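Local coordinates for Lmo2812 protein (Listeria monocytogenes EGD-e, PDB 5ZQA) that is a penicillin-binding protein that probably trims peptidoglycan stem peptides as a serine-type D-Ala-D-Ala carboxypeptidase, at residues A[63-68]-A[120-125]; A[81-86]-A[113-118]. All blocks are in the same frame, centred on the assembly; numbering follows the deposited sequence.

Interaction 1 (63-68 with 120-125) lies in the predicted active site, and interaction 2 (81-86 with 113-118) lies farther out on the same helical part. Their centres are 13 Å apart. Interaction 2 is nested inside the loop of chain that interaction 1 closes. Two features join them. Helix 111-120 carries Tyr115 of interaction 2 and leads into Ser122 of interaction 1, and past it Ala123 N lies 3.2 Å from Ala117 O, a probable hydrogen bond. Met118 of the same helix packs its O against Lys65 CD at 3.5 Å and its SD against Thr68 CG2 at 3.7 Å. The helix that carries Tyr115 thus also lines the predicted catalytic lysine, through Met118.

Interaction 1. Residues A[63-68]-A[120-125]; sequences LSKLMT and TMSAND
Lys65 reaches across to Ser122, Ala123 and Asn124 with the end of its side chain. Its NZ donates a hydrogen bond to Asn124 OD1 at 2.9 Å. The amine sits above the carbonyl plane of the amide, 59° out of it, with a C=O...N angle of 121°. The two side chains cross at about a right angle. Next to the amine along the chain, Lys65 CE lies 3.6 Å from Ala123 O and 3.7 Å from Ser122 C, so the turn between the two helices is packed against the lysine's methylenes. The lysine chain runs extended until its last torsion. There it bends (chi4 75°), which turns NZ to Asn124. Ser122 OG stays 3.7 Å from Lys65 NZ. Ser122 has positive phi where the chain leaves helix 111-120, and Ala123 is the N-cap of helix 124-135.

Further partners complete the site. Lys65 NZ is also hydrogen-bonded to Ser62 OG and Ser162 O, and Ser122 OG to Lys226 NZ and Ser62 OG. Asn124 ND2 is hydrogen-bonded to Val98 O, which fixes the rotation of the amide and keeps OD1 on the lysine.

Ser62 and Lys65 fit the SxxK motif of penicillin-binding proteins. Ser122 and Asn124 fit the SxN motif, and Lys226 fits the K(T/S)G motif. Ser62, Lys65 and Ser122 are predicted active-site residues: Ser62 would carry the acyl-ester intermediate. Lys65 NZ is gripped by three oxygens, from Ser62, Asn124 and Ser162. This arrangement is consistent with the predicted role of Lys65 as proton acceptor for Ser62.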
# COMPACT_ATOMS: atom_id res chain seq x y z
N LEU A 63 3.96 0.50 -2.36
CA LEU A 63 3.37 0.87 -1.07
C LEU A 63 2.89 2.32 -1.16
O LEU A 63 2.01 2.73 -0.40
CB LEU A 63 4.35 0.68 0.09
CG LEU A 63 4.88 -0.75 0.29
CD1 LEU A 63 5.84 -0.80 1.48
CD2 LEU A 63 3.74 -1.74 0.47
N SER A 64 3.45 3.07 -2.11
CA SER A 64 3.00 4.43 -2.40
C SER A 64 1.51 4.51 -2.69
O SER A 64 0.87 5.55 -2.44
CB SER A 64 3.73 5.00 -3.62
OG SER A 64 5.13 5.08 -3.40
N LYS A 65 0.94 3.43 -3.21
CA LYS A 65 -0.48 3.41 -3.54
C LYS A 65 -1.38 3.58 -2.33
O LYS A 65 -2.55 3.95 -2.48
CB LYS A 65 -0.83 2.12 -4.27
CG LYS A 65 -0.18 2.02 -5.65
CD LYS A 65 -0.45 0.65 -6.26
CE LYS A 65 -0.05 0.61 -7.74
NZ LYS A 65 1.42 0.56 -7.89
N LEU A 66 -0.86 3.36 -1.12
CA LEU A 66 -1.66 3.62 0.07
C LEU A 66 -1.92 5.11 0.24
O LEU A 66 -2.98 5.51 0.72
CB LEU A 66 -0.99 3.06 1.33
CG LEU A 66 -0.94 1.52 1.34
CD1 LEU A 66 -0.16 1.01 2.54
CD2 LEU A 66 -2.35 0.92 1.35
N MET A 67 -0.96 5.95 -0.15
CA MET A 67 -1.18 7.39 -0.05
C MET A 67 -2.15 7.83 -1.14
O MET A 67 -3.02 8.67 -0.90
CB MET A 67 0.12 8.18 -0.15
CG MET A 67 -0.11 9.70 -0.18
SD MET A 67 -0.95 10.35 1.28
CE MET A 67 0.43 10.50 2.42
N THR A 68 -2.00 7.27 -2.34
CA THR A 68 -2.96 7.56 -3.39
C THR A 68 -4.37 7.14 -2.97
O THR A 68 -5.32 7.89 -3.17
CB THR A 68 -2.54 6.90 -4.71
OG1 THR A 68 -1.21 7.33 -5.02
CG2 THR A 68 -3.48 7.28 -5.88
N THR A 120 -5.66 -4.04 -5.19
CA THR A 120 -5.75 -5.50 -5.24
C THR A 120 -4.62 -6.12 -6.06
O THR A 120 -3.86 -6.97 -5.56
CB THR A 120 -7.12 -5.94 -5.82
OG1 THR A 120 -8.16 -5.44 -4.98
CG2 THR A 120 -7.24 -7.45 -5.89
N MET A 121 -4.47 -5.69 -7.31
CA MET A 121 -3.45 -6.26 -8.19
C MET A 121 -2.24 -5.36 -8.40
O MET A 121 -1.33 -5.70 -9.15
CB MET A 121 -4.05 -6.62 -9.57
CG MET A 121 -4.52 -5.41 -10.39
SD MET A 121 -4.89 -5.83 -12.10
CE MET A 121 -3.23 -6.03 -12.76
N SER A 122 -2.26 -4.20 -7.74
CA SER A 122 -1.15 -3.25 -7.78
C SER A 122 -0.99 -2.67 -9.19
O SER A 122 0.11 -2.56 -9.72
CB SER A 122 0.15 -3.91 -7.31
OG SER A 122 0.99 -2.95 -6.68
N ALA A 123 -2.11 -2.28 -9.79
CA ALA A 123 -2.09 -1.74 -11.15
C ALA A 123 -1.53 -0.31 -11.16
O ALA A 123 -2.15 0.63 -10.64
CB ALA A 123 -3.50 -1.78 -11.75
N ASN A 124 -0.37 -0.15 -11.77
CA ASN A 124 0.30 1.15 -11.81
C ASN A 124 -0.43 2.17 -12.65
O ASN A 124 -0.49 3.35 -12.29
CB ASN A 124 1.73 1.00 -12.34
CG ASN A 124 2.61 0.28 -11.38
OD1 ASN A 124 2.97 0.82 -10.34
ND2 ASN A 124 2.96 -0.97 -11.70
N ASP A 125 -0.98 1.74 -13.78
CA ASP A 125 -1.70 2.67 -14.63
C ASP A 125 -2.97 3.17 -13.93
O ASP A 125 -3.30 4.36 -14.04
CB ASP A 125 -2.02 2.04 -16.00
CG ASP A 125 -2.68 0.66 -15.93
OD1 ASP A 125 -2.79 0.05 -14.85
OD2 ASP A 125 -3.10 0.17 -17.02

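Interaction 2. Residues A[81-86]-A[113-118]; sequences LSWDEK and DLYSAM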
# COMPACT_ATOMS: atom_id res chain seq x y z
N LEU A 81 -15.01 13.94 -5.79
CA LEU A 81 -14.78 12.79 -6.66
C LEU A 81 -15.93 11.82 -6.49
O LEU A 81 -16.40 11.61 -5.37
CB LEU A 81 -13.44 12.11 -6.31
CG LEU A 81 -12.99 10.91 -7.15
CD1 LEU A 81 -12.53 11.34 -8.53
CD2 LEU A 81 -11.87 10.15 -6.43
N SER A 82 -16.41 11.25 -7.59
CA SER A 82 -17.47 10.25 -7.53
C SER A 82 -16.96 8.89 -7.97
O SER A 82 -16.14 8.78 -8.88
CB SER A 82 -18.65 10.67 -8.42
OG SER A 82 -19.25 11.85 -7.90
N TRP A 83 -17.45 7.84 -7.30
CA TRP A 83 -17.02 6.49 -7.62
C TRP A 83 -17.39 6.06 -9.05
O TRP A 83 -16.76 5.15 -9.60
CB TRP A 83 -17.63 5.50 -6.62
CG TRP A 83 -17.04 5.53 -5.24
CD1 TRP A 83 -17.69 5.83 -4.08
CD2 TRP A 83 -15.70 5.22 -4.87
NE1 TRP A 83 -16.84 5.73 -3.01
CE2 TRP A 83 -15.60 5.36 -3.47
CE3 TRP A 83 -14.56 4.85 -5.59
CZ2 TRP A 83 -14.42 5.15 -2.78
CZ3 TRP A 83 -13.38 4.63 -4.89
CH2 TRP A 83 -13.32 4.77 -3.50
N ASP A 84 -18.39 6.71 -9.65
CA ASP A 84 -18.83 6.29 -10.98
C ASP A 84 -18.24 7.11 -12.12
O ASP A 84 -18.60 6.90 -13.28
CB ASP A 84 -20.36 6.34 -11.07
CG ASP A 84 -20.90 7.75 -11.03
OD1 ASP A 84 -20.25 8.63 -10.43
OD2 ASP A 84 -21.99 7.98 -11.60
N GLU A 85 -17.34 8.05 -11.82
CA GLU A 85 -16.64 8.74 -12.90
C GLU A 85 -15.85 7.73 -13.70
O GLU A 85 -15.28 6.80 -13.13
CB GLU A 85 -15.69 9.81 -12.36
CG GLU A 85 -16.38 10.94 -11.62
CD GLU A 85 -15.41 12.03 -11.24
OE1 GLU A 85 -14.51 12.33 -12.05
OE2 GLU A 85 -15.53 12.56 -10.12
N LYS A 86 -15.82 7.90 -15.02
CA LYS A 86 -15.10 6.99 -15.91
C LYS A 86 -13.85 7.68 -16.41
O LYS A 86 -13.90 8.78 -16.98
CB LYS A 86 -15.98 6.55 -17.08
CG LYS A 86 -17.24 5.81 -16.65
CD LYS A 86 -16.92 4.35 -16.35
CE LYS A 86 -18.09 3.65 -15.66
NZ LYS A 86 -19.34 3.70 -16.46
N ASP A 113 -13.45 0.97 -9.89
CA ASP A 113 -12.69 -0.16 -10.41
C ASP A 113 -11.19 0.15 -10.45
O ASP A 113 -10.37 -0.73 -10.23
CB ASP A 113 -13.17 -0.56 -11.80
CG ASP A 113 -14.48 -1.33 -11.77
OD1 ASP A 113 -14.93 -1.74 -10.68
OD2 ASP A 113 -15.04 -1.57 -12.86
N LEU A 114 -10.84 1.41 -10.72
CA LEU A 114 -9.43 1.81 -10.73
C LEU A 114 -8.84 1.71 -9.32
O LEU A 114 -7.72 1.21 -9.15
CB LEU A 114 -9.29 3.23 -11.26
CG LEU A 114 -9.65 3.40 -12.73
CD1 LEU A 114 -9.73 4.88 -13.06
CD2 LEU A 114 -8.62 2.71 -13.61
N TYR A 115 -9.59 2.19 -8.34
CA TYR A 115 -9.21 2.06 -6.93
C TYR A 115 -9.04 0.59 -6.54
O TYR A 115 -8.03 0.22 -5.92
CB TYR A 115 -10.28 2.78 -6.09
CG TYR A 115 -10.27 2.51 -4.60
CD1 TYR A 115 -11.08 1.53 -4.06
CD2 TYR A 115 -9.51 3.29 -3.74
CE1 TYR A 115 -11.11 1.28 -2.70
CE2 TYR A 115 -9.53 3.06 -2.38
CZ TYR A 115 -10.34 2.05 -1.87
OH TYR A 115 -10.37 1.81 -0.51
N SER A 116 -9.99 -0.27 -6.93
CA SER A 116 -9.85 -1.69 -6.64
C SER A 116 -8.61 -2.28 -7.30
O SER A 116 -7.88 -3.04 -6.66
CB SER A 116 -11.08 -2.47 -7.09
OG SER A 116 -12.24 -2.01 -6.42
N ALA A 117 -8.38 -1.96 -8.57
CA ALA A 117 -7.23 -2.50 -9.30
C ALA A 117 -5.91 -2.05 -8.68
O ALA A 117 -4.98 -2.85 -8.53
CB ALA A 117 -7.30 -2.09 -10.78
N MET A 118 -5.84 -0.78 -8.30
CA MET A 118 -4.65 -0.27 -7.63
C MET A 118 -4.34 -1.05 -6.36
O MET A 118 -3.20 -1.48 -6.15
CB MET A 118 -4.85 1.22 -7.34
CG MET A 118 -3.77 1.85 -6.52
SD MET A 118 -4.05 3.61 -6.31
CE MET A 118 -5.32 3.60 -5.05
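A type I beta turn from Ser82 to Glu85 lies beside helix 111-120, and the backbones come closest at Trp83 and Asp113, with CA atoms 8.4 Å apart. The motif between them is a T-shaped aromatic pair in the helical part of this penicillin-binding protein. Trp83 supplies the edge and Tyr115 the face. The ring planes meet at 65°, and the centroid of the six-membered ring of Trp83 is 5.1 Å from that of Tyr115. The far corner of the indole does the touching. Its CZ3 atom is 3.8 Å from Tyr115 CG and also leans on Tyr115 CB. Tyr115 points its CB toward the loop. Its CG is anti to the backbone N (chi1 167°), which carries the ring out toward the loop.

The turn has its own brace. Ser82 N donates to Glu85 OE2 at 3.0 Å, with an N-H...O angle of 162°. The donor comes in on the anti side, tilted out of the carboxylate plane. Glu85 OE1 forms a salt bridge with Arg133 of helix 124-135, so the same carboxylate ties the turn to that helix.

Trp83 also makes a cation-pi contact with Arg112 and touches Val76. Tyr115 packs on Leu73, so helix 65-77 touches both side chains. The Trp83-Tyr115 pair joins the loop after helix 65-77 to helix 111-120. Tyr115 is about 5 Å from Glu191 between side chains, and Glu191 belongs to the magnesium site with His189. On the tyrosine, the indole CH2 atom stands 3.9 Å above the ring plane, over its centre.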